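PDB 6JH5: LamCAT, which probably hydrolyses laminarin, a beta-1,3-glucan, as a marine bacterial laminarinase of glycoside hydrolase family 16. Local coordinates for residues Y38-N43 / N64-R69; G81-R86 / Y160-D165; E116-E121 / T132-D137. All coordinates share one frame; numbering follows the deposited sequence.

Interaction 1 (Y38-N43 / N64-R69); sequences YYRREN and NYTSTR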
loop_
_atom_site.group_PDB
_atom_site.type_symbol
_atom_site.label_atom_id
_atom_site.label_comp_id
_atom_site.label_asym_id
_atom_site.label_seq_id
_atom_site.Cartn_x
_atom_site.Cartn_y
_atom_site.Cartn_z
ATOM N N TYR A 38 1.369 15.740 -5.477
ATOM C CA TYR A 38 0.160 16.316 -4.858
ATOM C C TYR A 38 -0.968 15.345 -5.217
ATOM O O TYR A 38 -1.235 15.150 -6.367
ATOM C CB TYR A 38 -0.078 17.692 -5.467
ATOM C CG TYR A 38 -1.241 18.464 -4.920
ATOM C CD1 TYR A 38 -2.532 18.123 -5.234
ATOM C CD2 TYR A 38 -1.030 19.572 -4.134
ATOM C CE1 TYR A 38 -3.594 18.853 -4.747
ATOM C CE2 TYR A 38 -2.084 20.319 -3.661
ATOM C CZ TYR A 38 -3.376 19.953 -3.956
ATOM O OH TYR A 38 -4.403 20.699 -3.479
ATOM N N TYR A 39 -1.562 14.720 -4.211
ATOM C CA TYR A 39 -2.632 13.739 -4.461
ATOM C C TYR A 39 -3.945 14.429 -4.856
ATOM O O TYR A 39 -4.255 15.459 -4.356
ATOM C CB TYR A 39 -2.779 12.862 -3.224
ATOM C CG TYR A 39 -1.673 11.857 -3.028
ATOM C CD1 TYR A 39 -1.306 11.010 -4.047
ATOM C CD2 TYR A 39 -1.066 11.696 -1.798
ATOM C CE1 TYR A 39 -0.335 10.051 -3.867
ATOM C CE2 TYR A 39 -0.088 10.740 -1.604
ATOM C CZ TYR A 39 0.261 9.900 -2.636
ATOM O OH TYR A 39 1.208 8.958 -2.424
ATOM N N ARG A 40 -4.667 13.785 -5.761
ATOM C CA ARG A 40 -5.961 14.294 -6.258
ATOM C C ARG A 40 -6.918 13.124 -6.522
ATOM O O ARG A 40 -6.480 12.036 -6.718
ATOM C CB ARG A 40 -5.755 14.940 -7.631
ATOM C CG ARG A 40 -4.766 16.091 -7.643
ATOM C CD ARG A 40 -4.800 16.843 -8.955
ATOM N NE ARG A 40 -5.933 17.736 -8.964
ATOM C CZ ARG A 40 -6.558 18.124 -10.040
ATOM N NH1 ARG A 40 -6.191 17.652 -11.212
ATOM N NH2 ARG A 40 -7.572 18.951 -9.941
ATOM N N ARG A 41 -8.214 13.413 -6.481
ATOM C CA ARG A 41 -9.259 12.438 -6.861
ATOM C C ARG A 41 -9.238 12.180 -8.372
ATOM O O ARG A 41 -9.469 11.116 -8.770
ATOM C CB ARG A 41 -10.624 13.006 -6.497
ATOM C CG ARG A 41 -11.779 12.169 -7.003
ATOM C CD ARG A 41 -11.746 10.800 -6.379
ATOM N NE ARG A 41 -12.826 9.933 -6.784
ATOM C CZ ARG A 41 -12.871 9.253 -7.899
ATOM N NH1 ARG A 41 -11.892 9.348 -8.774
ATOM N NH2 ARG A 41 -13.890 8.452 -8.131
ATOM N N GLU A 42 -8.899 13.201 -9.159
ATOM C CA GLU A 42 -8.933 13.153 -10.640
ATOM C C GLU A 42 -7.937 12.146 -11.211
ATOM O O GLU A 42 -8.159 11.639 -12.267
ATOM C CB GLU A 42 -8.682 14.531 -11.228
ATOM C CG GLU A 42 -9.870 15.437 -11.043
ATOM C CD GLU A 42 -9.854 16.261 -9.772
ATOM O OE1 GLU A 42 -9.126 15.923 -8.859
ATOM O OE2 GLU A 42 -10.573 17.226 -9.729
ATOM N N ASN A 43 -6.917 11.821 -10.434
ATOM C CA ASN A 43 -5.881 10.866 -10.886
ATOM C C ASN A 43 -6.352 9.414 -10.758
ATOM O O ASN A 43 -5.618 8.551 -11.147
ATOM C CB ASN A 43 -4.552 11.115 -10.184
ATOM C CG ASN A 43 -3.945 12.441 -10.571
ATOM O OD1 ASN A 43 -4.490 13.472 -10.266
ATOM N ND2 ASN A 43 -2.816 12.399 -11.243
ATOM N N ASN A 64 4.974 19.456 -8.629
ATOM C CA ASN A 64 5.135 19.206 -10.084
ATOM C C ASN A 64 4.602 17.853 -10.555
ATOM O O ASN A 64 4.739 17.561 -11.710
ATOM C CB ASN A 64 6.600 19.390 -10.456
ATOM C CG ASN A 64 7.041 20.780 -10.083
ATOM O OD1 ASN A 64 6.352 21.732 -10.361
ATOM N ND2 ASN A 64 8.161 20.877 -9.407
ATOM N N TYR A 65 4.075 17.062 -9.641
ATOM C CA TYR A 65 3.508 15.748 -9.997
ATOM C C TYR A 65 2.184 15.576 -9.249
ATOM O O TYR A 65 2.023 16.091 -8.177
ATOM C CB TYR A 65 4.443 14.595 -9.620
ATOM C CG TYR A 65 5.842 14.726 -10.153
ATOM C CD1 TYR A 65 6.159 14.295 -11.419
ATOM C CD2 TYR A 65 6.831 15.313 -9.397
ATOM C CE1 TYR A 65 7.444 14.431 -11.914
ATOM C CE2 TYR A 65 8.116 15.455 -9.875
ATOM C CZ TYR A 65 8.425 15.016 -11.141
ATOM O OH TYR A 65 9.681 15.168 -11.621
ATOM N N THR A 66 1.282 14.847 -9.878
ATOM C CA THR A 66 -0.003 14.491 -9.248
ATOM C C THR A 66 -0.166 12.980 -9.311
ATOM O O THR A 66 0.371 12.357 -10.181
ATOM C CB THR A 66 -1.199 15.190 -9.899
ATOM O OG1 THR A 66 -1.228 14.825 -11.269
ATOM C CG2 THR A 66 -1.135 16.686 -9.715
ATOM N N SER A 67 -0.896 12.461 -8.343
ATOM C CA SER A 67 -1.165 11.014 -8.275
ATOM C C SER A 67 -2.367 10.791 -7.349
ATOM O O SER A 67 -3.072 11.719 -7.087
ATOM C CB SER A 67 0.043 10.237 -7.830
ATOM O OG SER A 67 -0.167 8.863 -7.994
ATOM N N THR A 68 -2.585 9.558 -6.941
ATOM C CA THR A 68 -3.730 9.283 -6.047
ATOM C C THR A 68 -3.277 8.488 -4.817
ATOM O O THR A 68 -2.425 7.665 -4.962
ATOM C CB THR A 68 -4.815 8.475 -6.777
ATOM O OG1 THR A 68 -5.520 9.412 -7.572
ATOM C CG2 THR A 68 -5.829 7.802 -5.877
ATOM N N ARG A 69 -3.836 8.823 -3.672
ATOM C CA ARG A 69 -3.694 8.018 -2.440
ATOM C C ARG A 69 -5.124 7.795 -1.947
ATOM O O ARG A 69 -5.771 8.758 -1.639
ATOM C CB ARG A 69 -2.830 8.711 -1.393
ATOM C CG ARG A 69 -2.682 7.952 -0.084
ATOM C CD ARG A 69 -1.496 8.423 0.717
ATOM N NE ARG A 69 -1.665 8.147 2.123
ATOM C CZ ARG A 69 -0.687 8.205 3.007
ATOM N NH1 ARG A 69 0.545 8.454 2.607
ATOM N NH2 ARG A 69 -0.937 8.001 4.285
HETATM O O HOH W 1 2.045 8.676 0.049
#
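Arg69 lays its CB over the centre of the Tyr39 ring, 3.4 Å from the ring centroid to Arg69 CB and only 10° off the ring normal, which meets the definition of a CH-pi contact. Because the arginine chain is extended from CG to NE, its CD also reaches the ring, 3.6 Å from Tyr39 CE2. The ring is thus met by methylenes; the guanidinium lies beyond them, its plane turned 61° from the ring. A water in the planes of both groups joins their polar ends, lying 2.6 Å from Tyr39 OH and accepting an N-H from Arg69 NH1. Tyr39 CG stands beside the backbone N (chi1 -74°), a turn that carries CD1 along the peptide linking Thr68 to Arg69; Trp31 also meets the ring.

Both threonine hydroxyls are hydrogen-bonded across the contact. Asn43 crosses Thr66 at about a right angle and gives ND2 to Thr66 OG1 at 2.9 Å, the oxygen slightly out of the amide plane. The main polar partner of that hydroxyl is Glu58 OE2, to which it probably donates while accepting from Asn43. Thr68 OG1 donates to Arg40 O at 2.9 Å, close to the line of the carbonyl bond. The Thr66 methyl packs on the aliphatic Arg40 CD, 3.7 Å from Thr66 CG2.

Strands 37-39 and 63-71 of the family 16 beta-jelly-roll pair briefly in parallel here, Tyr38 with Thr66 and Tyr39 with Ser67, touching strands 50-60 and 197-205. Tyr38 N bonds to Tyr65 O at 2.8 Å and Arg40 N to Ser67 O, whereas the bond from Ser67 N to Tyr38 O is weak.

Chemically, aliphatic and CH-pi contact holds the Tyr39 ring, while hydrogen bonds to Thr66 and Thr68 tie down the loop residues 40-43 beyond strand 37-39.

Interaction 2 (G81-R86 / Y160-D165); sequences GKVEAR and YTIEWD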
loop_
_atom_site.group_PDB
_atom_site.type_symbol
_atom_site.label_atom_id
_atom_site.label_comp_id
_atom_site.label_asym_id
_atom_site.label_seq_id
_atom_site.Cartn_x
_atom_site.Cartn_y
_atom_site.Cartn_z
ATOM N N GLY A 81 -7.006 -11.750 8.608
ATOM C CA GLY A 81 -7.612 -12.122 7.324
ATOM C C GLY A 81 -6.580 -12.319 6.237
ATOM O O GLY A 81 -5.435 -12.256 6.533
ATOM N N LYS A 82 -7.066 -12.599 5.032
ATOM C CA LYS A 82 -6.226 -12.722 3.825
ATOM C C LYS A 82 -6.568 -11.491 2.999
ATOM O O LYS A 82 -7.708 -11.326 2.682
ATOM C CB LYS A 82 -6.547 -14.011 3.071
ATOM C CG LYS A 82 -5.805 -14.152 1.757
ATOM C CD LYS A 82 -5.935 -15.545 1.191
ATOM C CE LYS A 82 -5.661 -15.586 -0.291
ATOM N NZ LYS A 82 -5.501 -16.983 -0.767
ATOM N N VAL A 83 -5.579 -10.635 2.774
ATOM C CA VAL A 83 -5.798 -9.350 2.081
ATOM C C VAL A 83 -4.997 -9.403 0.790
ATOM O O VAL A 83 -3.836 -9.616 0.870
ATOM C CB VAL A 83 -5.356 -8.187 2.983
ATOM C CG1 VAL A 83 -5.650 -6.853 2.342
ATOM C CG2 VAL A 83 -6.021 -8.265 4.348
ATOM N N GLU A 84 -5.657 -9.202 -0.338
ATOM C CA GLU A 84 -4.911 -9.355 -1.598
ATOM C C GLU A 84 -5.399 -8.440 -2.711
ATOM O O GLU A 84 -6.491 -7.997 -2.685
ATOM C CB GLU A 84 -4.775 -10.823 -1.987
ATOM C CG GLU A 84 -5.989 -11.500 -2.522
ATOM C CD GLU A 84 -5.600 -12.833 -3.166
ATOM O OE1 GLU A 84 -4.634 -13.478 -2.723
ATOM O OE2 GLU A 84 -6.228 -13.170 -4.164
ATOM N N ALA A 85 -4.500 -8.171 -3.646
ATOM C CA ALA A 85 -4.856 -7.333 -4.803
ATOM C C ALA A 85 -4.075 -7.815 -6.016
ATOM O O ALA A 85 -2.973 -8.236 -5.840
ATOM C CB ALA A 85 -4.558 -5.883 -4.534
ATOM N N ARG A 86 -4.685 -7.732 -7.183
ATOM C CA ARG A 86 -4.005 -8.074 -8.452
ATOM C C ARG A 86 -3.622 -6.740 -9.086
ATOM O O ARG A 86 -4.496 -6.003 -9.392
ATOM C CB ARG A 86 -4.963 -8.857 -9.335
ATOM C CG ARG A 86 -4.353 -9.286 -10.656
ATOM C CD ARG A 86 -5.137 -10.413 -11.304
ATOM N NE ARG A 86 -4.491 -10.815 -12.531
ATOM C CZ ARG A 86 -4.856 -10.466 -13.745
ATOM N NH1 ARG A 86 -5.905 -9.709 -13.960
ATOM N NH2 ARG A 86 -4.147 -10.862 -14.778
ATOM N N TYR A 160 -0.600 -9.813 -4.970
ATOM C CA TYR A 160 0.133 -9.452 -3.738
ATOM C C TYR A 160 -0.782 -9.753 -2.560
ATOM O O TYR A 160 -1.843 -9.246 -2.539
ATOM C CB TYR A 160 0.540 -7.985 -3.821
ATOM C CG TYR A 160 1.463 -7.733 -4.979
ATOM C CD1 TYR A 160 2.806 -8.029 -4.885
ATOM C CD2 TYR A 160 0.987 -7.269 -6.177
ATOM C CE1 TYR A 160 3.669 -7.812 -5.939
ATOM C CE2 TYR A 160 1.836 -7.037 -7.240
ATOM C CZ TYR A 160 3.175 -7.328 -7.127
ATOM O OH TYR A 160 4.014 -7.134 -8.166
ATOM N N THR A 161 -0.314 -10.594 -1.653
ATOM C CA THR A 161 -1.185 -11.075 -0.568
ATOM C C THR A 161 -0.475 -11.104 0.789
ATOM O O THR A 161 0.701 -11.311 0.836
ATOM C CB THR A 161 -1.521 -12.548 -0.884
ATOM O OG1 THR A 161 -2.022 -12.682 -2.214
ATOM C CG2 THR A 161 -2.481 -13.235 0.062
ATOM N N ILE A 162 -1.277 -10.909 1.819
ATOM C CA ILE A 162 -0.854 -11.243 3.198
ATOM C C ILE A 162 -1.888 -12.195 3.781
ATOM O O ILE A 162 -2.997 -12.114 3.405
ATOM C CB ILE A 162 -0.671 -10.048 4.151
ATOM C CG1 ILE A 162 -1.905 -9.153 4.225
ATOM C CG2 ILE A 162 0.602 -9.294 3.807
ATOM C CD1 ILE A 162 -1.976 -8.299 5.453
ATOM N N GLU A 163 -1.415 -13.084 4.633
ATOM C CA GLU A 163 -2.285 -13.913 5.490
ATOM C C GLU A 163 -1.922 -13.462 6.898
ATOM O O GLU A 163 -0.794 -13.467 7.213
ATOM C CB GLU A 163 -2.109 -15.405 5.240
ATOM C CG GLU A 163 -2.656 -15.839 3.900
ATOM C CD GLU A 163 -2.480 -17.322 3.680
ATOM O OE1 GLU A 163 -2.073 -17.979 4.600
ATOM O OE2 GLU A 163 -2.710 -17.755 2.596
ATOM N N TRP A 164 -2.919 -13.058 7.656
ATOM C CA TRP A 164 -2.671 -12.460 8.978
ATOM C C TRP A 164 -3.600 -13.106 9.999
ATOM O O TRP A 164 -4.750 -13.183 9.761
ATOM C CB TRP A 164 -2.919 -10.965 8.808
ATOM C CG TRP A 164 -3.065 -10.093 10.008
ATOM C CD1 TRP A 164 -2.439 -10.173 11.212
ATOM C CD2 TRP A 164 -3.887 -8.924 10.065
ATOM N NE1 TRP A 164 -2.819 -9.135 12.010
ATOM C CE2 TRP A 164 -3.718 -8.368 11.340
ATOM C CE3 TRP A 164 -4.752 -8.310 9.164
ATOM C CZ2 TRP A 164 -4.396 -7.220 11.723
ATOM C CZ3 TRP A 164 -5.419 -7.185 9.549
ATOM C CH2 TRP A 164 -5.247 -6.654 10.813
ATOM N N ASP A 165 -3.018 -13.559 11.081
ATOM C CA ASP A 165 -3.799 -14.119 12.199
ATOM C C ASP A 165 -3.179 -13.624 13.502
ATOM O O ASP A 165 -2.285 -12.865 13.482
ATOM C CB ASP A 165 -4.032 -15.623 12.095
ATOM C CG ASP A 165 -2.839 -16.510 12.402
ATOM O OD1 ASP A 165 -1.841 -16.006 12.841
ATOM O OD2 ASP A 165 -2.952 -17.697 12.145
#
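Glu84 and Thr161 lie side by side as a non-hydrogen-bonded pair of antiparallel strands, and the glutamate can be traced outward atom by atom. Its CB sits 3.3 Å from Thr161 OG1, with Tyr160 O also close. CG is held between the backbone N and the carbonyl carbon (chi1 74°), 4.2 Å from Thr161 OG1, and beyond it the chain runs extended past the threonine. CD is 3.7 Å from Thr161 OG1. At the tip, OE1 accepts the hydroxyl proton at 2.8 Å from Thr161 OG1, which approaches from above the carboxylate plane, 39° out of it; Thr161 CG2 touches the same oxygen.

Lys82 adds its methylenes on this face, its CG 3.8 Å from Thr161 CG2. On the other face Val83 CB packs on Ile162 CG1 at 3.8 Å. Paired backbone bonds link Gly81 with Trp164, Val83 with Ile162 and Ala85 with Tyr160. At the Gly81 phi of 143° a CB would collide with the preceding carbonyl oxygen, which explains the glycine.

In the family 16 beta-jelly-roll sandwich, strand 81-88 is flanked by 158-164 and 221-232, and 158-164 pairs in turn with 168-173. The Val83 and Ile162 face turns inward to Phe99 and Met101 of strand 95-103.

Interaction 3 (E116-E121 / T132-D137); sequences EIDIME and TIHWQD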
loop_
_atom_site.group_PDB
_atom_site.type_symbol
_atom_site.label_atom_id
_atom_site.label_comp_id
_atom_site.label_asym_id
_atom_site.label_seq_id
_atom_site.Cartn_x
_atom_site.Cartn_y
_atom_site.Cartn_z
ATOM N N GLU A 116 1.780 -0.556 10.727
ATOM C CA GLU A 116 1.653 -0.458 9.259
ATOM C C GLU A 116 2.028 -1.813 8.652
ATOM O O GLU A 116 3.014 -2.362 9.057
ATOM C CB GLU A 116 2.590 0.625 8.734
ATOM C CG GLU A 116 2.625 0.770 7.229
ATOM C CD GLU A 116 3.471 1.962 6.792
ATOM O OE1 GLU A 116 3.645 2.861 7.554
ATOM O OE2 GLU A 116 3.939 1.961 5.738
ATOM N N ILE A 117 1.178 -2.334 7.771
ATOM C CA ILE A 117 1.547 -3.568 7.035
ATOM C C ILE A 117 1.623 -3.173 5.555
ATOM O O ILE A 117 0.621 -2.878 4.994
ATOM C CB ILE A 117 0.539 -4.719 7.234
ATOM C CG1 ILE A 117 0.163 -4.963 8.700
ATOM C CG2 ILE A 117 1.060 -5.978 6.561
ATOM C CD1 ILE A 117 -1.099 -5.789 8.869
ATOM N N ASP A 118 2.820 -3.185 4.998
ATOM C CA ASP A 118 2.987 -2.905 3.557
ATOM C C ASP A 118 2.910 -4.259 2.829
ATOM O O ASP A 118 3.775 -5.051 2.990
ATOM C CB ASP A 118 4.327 -2.219 3.322
ATOM C CG ASP A 118 4.506 -0.966 4.142
ATOM O OD1 ASP A 118 3.701 -0.102 4.004
ATOM O OD2 ASP A 118 5.453 -0.917 4.877
ATOM N N ILE A 119 1.799 -4.510 2.157
ATOM C CA ILE A 119 1.612 -5.799 1.450
ATOM C C ILE A 119 2.499 -5.825 0.211
ATOM O O ILE A 119 3.007 -6.854 -0.116
ATOM C CB ILE A 119 0.119 -5.963 1.133
ATOM C CG1 ILE A 119 -0.694 -5.925 2.429
ATOM C CG2 ILE A 119 -0.102 -7.266 0.385
ATOM C CD1 ILE A 119 -2.188 -5.798 2.212
ATOM N N MET A 120 2.563 -4.691 -0.469
ATOM C CA MET A 120 3.430 -4.535 -1.650
ATOM C C MET A 120 3.978 -3.109 -1.695
ATOM O O MET A 120 3.208 -2.197 -1.573
ATOM C CB MET A 120 2.665 -4.792 -2.958
ATOM C CG MET A 120 3.484 -4.713 -4.235
ATOM S SD MET A 120 3.957 -3.041 -4.818
ATOM C CE MET A 120 2.357 -2.349 -5.234
ATOM N N GLU A 121 5.295 -3.016 -1.799
ATOM C CA GLU A 121 5.936 -1.740 -2.160
ATOM C C GLU A 121 6.943 -2.014 -3.279
ATOM O O GLU A 121 7.553 -3.027 -3.253
ATOM C CB GLU A 121 6.640 -1.051 -1.008
ATOM C CG GLU A 121 5.677 -0.335 -0.095
ATOM C CD GLU A 121 6.437 0.293 1.059
ATOM O OE1 GLU A 121 6.885 -0.459 1.890
ATOM O OE2 GLU A 121 6.646 1.495 1.013
ATOM N N THR A 132 6.604 -5.395 4.312
ATOM C CA THR A 132 7.198 -4.875 5.568
ATOM C C THR A 132 6.149 -4.583 6.648
ATOM O O THR A 132 5.036 -4.316 6.311
ATOM C CB THR A 132 7.853 -3.521 5.241
ATOM O OG1 THR A 132 8.677 -3.678 4.095
ATOM C CG2 THR A 132 8.690 -2.912 6.343
ATOM N N ILE A 133 6.565 -4.683 7.904
ATOM C CA ILE A 133 5.739 -4.146 9.017
ATOM C C ILE A 133 6.542 -3.033 9.703
ATOM O O ILE A 133 7.735 -3.139 9.812
ATOM C CB ILE A 133 5.268 -5.186 10.051
ATOM C CG1 ILE A 133 6.349 -6.196 10.438
ATOM C CG2 ILE A 133 3.952 -5.832 9.627
ATOM C CD1 ILE A 133 5.975 -7.053 11.615
ATOM N N HIS A 134 5.831 -1.985 10.087
ATOM C CA HIS A 134 6.381 -0.869 10.882
ATOM C C HIS A 134 5.514 -0.729 12.138
ATOM O O HIS A 134 4.342 -0.848 12.020
ATOM C CB HIS A 134 6.364 0.472 10.151
ATOM C CG HIS A 134 6.945 0.460 8.785
ATOM N ND1 HIS A 134 8.169 0.995 8.516
ATOM C CD2 HIS A 134 6.446 0.034 7.608
ATOM C CE1 HIS A 134 8.413 0.860 7.235
ATOM N NE2 HIS A 134 7.374 0.283 6.662
ATOM N N TRP A 135 6.165 -0.440 13.255
ATOM C CA TRP A 135 5.435 -0.291 14.524
ATOM C C TRP A 135 6.320 0.418 15.551
ATOM O O TRP A 135 7.418 0.794 15.230
ATOM C CB TRP A 135 4.905 -1.641 15.027
ATOM C CG TRP A 135 5.913 -2.597 15.595
ATOM C CD1 TRP A 135 6.091 -2.908 16.907
ATOM C CD2 TRP A 135 6.825 -3.430 14.869
ATOM N NE1 TRP A 135 7.065 -3.848 17.048
ATOM C CE2 TRP A 135 7.535 -4.187 15.818
ATOM C CE3 TRP A 135 7.124 -3.597 13.515
ATOM C CZ2 TRP A 135 8.517 -5.095 15.456
ATOM C CZ3 TRP A 135 8.119 -4.469 13.164
ATOM C CH2 TRP A 135 8.803 -5.214 14.117
ATOM N N GLN A 136 5.763 0.629 16.730
ATOM C CA GLN A 136 6.552 1.193 17.840
ATOM C C GLN A 136 6.613 0.079 18.865
ATOM O O GLN A 136 5.596 -0.345 19.296
ATOM C CB GLN A 136 5.869 2.424 18.404
ATOM C CG GLN A 136 6.752 3.226 19.344
ATOM C CD GLN A 136 5.958 4.424 19.795
ATOM O OE1 GLN A 136 5.242 4.361 20.784
ATOM N NE2 GLN A 136 6.017 5.486 19.015
ATOM N N ASP A 137 7.817 -0.329 19.213
ATOM C CA ASP A 137 7.980 -1.519 20.068
ATOM C C ASP A 137 7.783 -1.168 21.534
ATOM O O ASP A 137 7.484 -0.042 21.840
ATOM C CB ASP A 137 9.264 -2.280 19.752
ATOM C CG ASP A 137 10.553 -1.623 20.218
ATOM O OD1 ASP A 137 10.474 -0.656 20.933
ATOM O OD2 ASP A 137 11.595 -2.111 19.853
HETATM O O HOH W 2 7.251 -3.156 1.841
HETATM O O HOH W 3 8.476 0.178 4.014
#
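Asp118 OD2 meets the His134 ring at its edge, in the ring plane, 2.9 Å from NE2; the hydrogen bond from NE2 is weak, bent to 121° at the hydrogen. Asp118 crosses His134 at about a right angle, the carboxylate and ring planes 76° apart. Glu116 instead runs beside His134, its extended chain bringing CD to 3.6 Å from His134 CD2. Glu116 OE2 lies 2.7 Å from Asp118 OD1, and Trp111 NE1 bonds to Glu116 OE1, while Tyr142 OH bonds to His134 ND1. Backbone bonds pair Glu116 with His134 and Asp118 with Thr132. On the other face Ile117 CG1 packs on Ile133 CG2 at 4.0 Å, against Ile169 and Trp171.

In contrast to these direct contacts, the looser side is at Glu121, beyond the classic beta bulge of Ile119 and Met120 facing Phe99. Its nearest approach across the segments is 4.3 Å, from OE1 to Thr132 OG1, and waters make the link: two donate to Glu121 OE1 at 2.7 Å, one also bonding to Thr132 OG1, which bonds to Ser146 OG as well, and the other lying 2.9 Å from His134 NE2. Trp96 NE1 bonds to Glu121 OE2.

With an alanine here in place of Glu116, Trp111 NE1 would probably lose its acceptor and Asp118 OD1 its close carboxylate neighbour.

The sequence EIDIME fits the ExDxxE signature of family 16; as in relatives, Glu116 is probably the nucleophile and Glu121 the acid/base. The direct contacts place Asp118 and His134 beside the first acid and probably help position it, while the bulge brings the second onto a water-bridged side of the site.

Interaction 3, which carries the probable catalytic acids, is nested in the chain inside the loop closed by interaction 2, and the two touch. The bulge of 116-121 rests on the 81-86/160-165 pair: Ile119 CD1 lies 3.6 Å from Val83 CG1, and Met120 CG 3.4 Å from Tyr160 CD1. The bound calcium ion lies about 10 Å from the side chain of Ala85, and Arg86 forms a salt bridge with the calcium-site residue Asp226. Interaction 1 stands across the chain's centre, its centre about 23 Å from that of interaction 3 and about 26 Å from that of interaction 2. Strand 197-205 pairs with 63-71 and 95-103, which pairs with 116-118, joining interaction 1 to interaction 3.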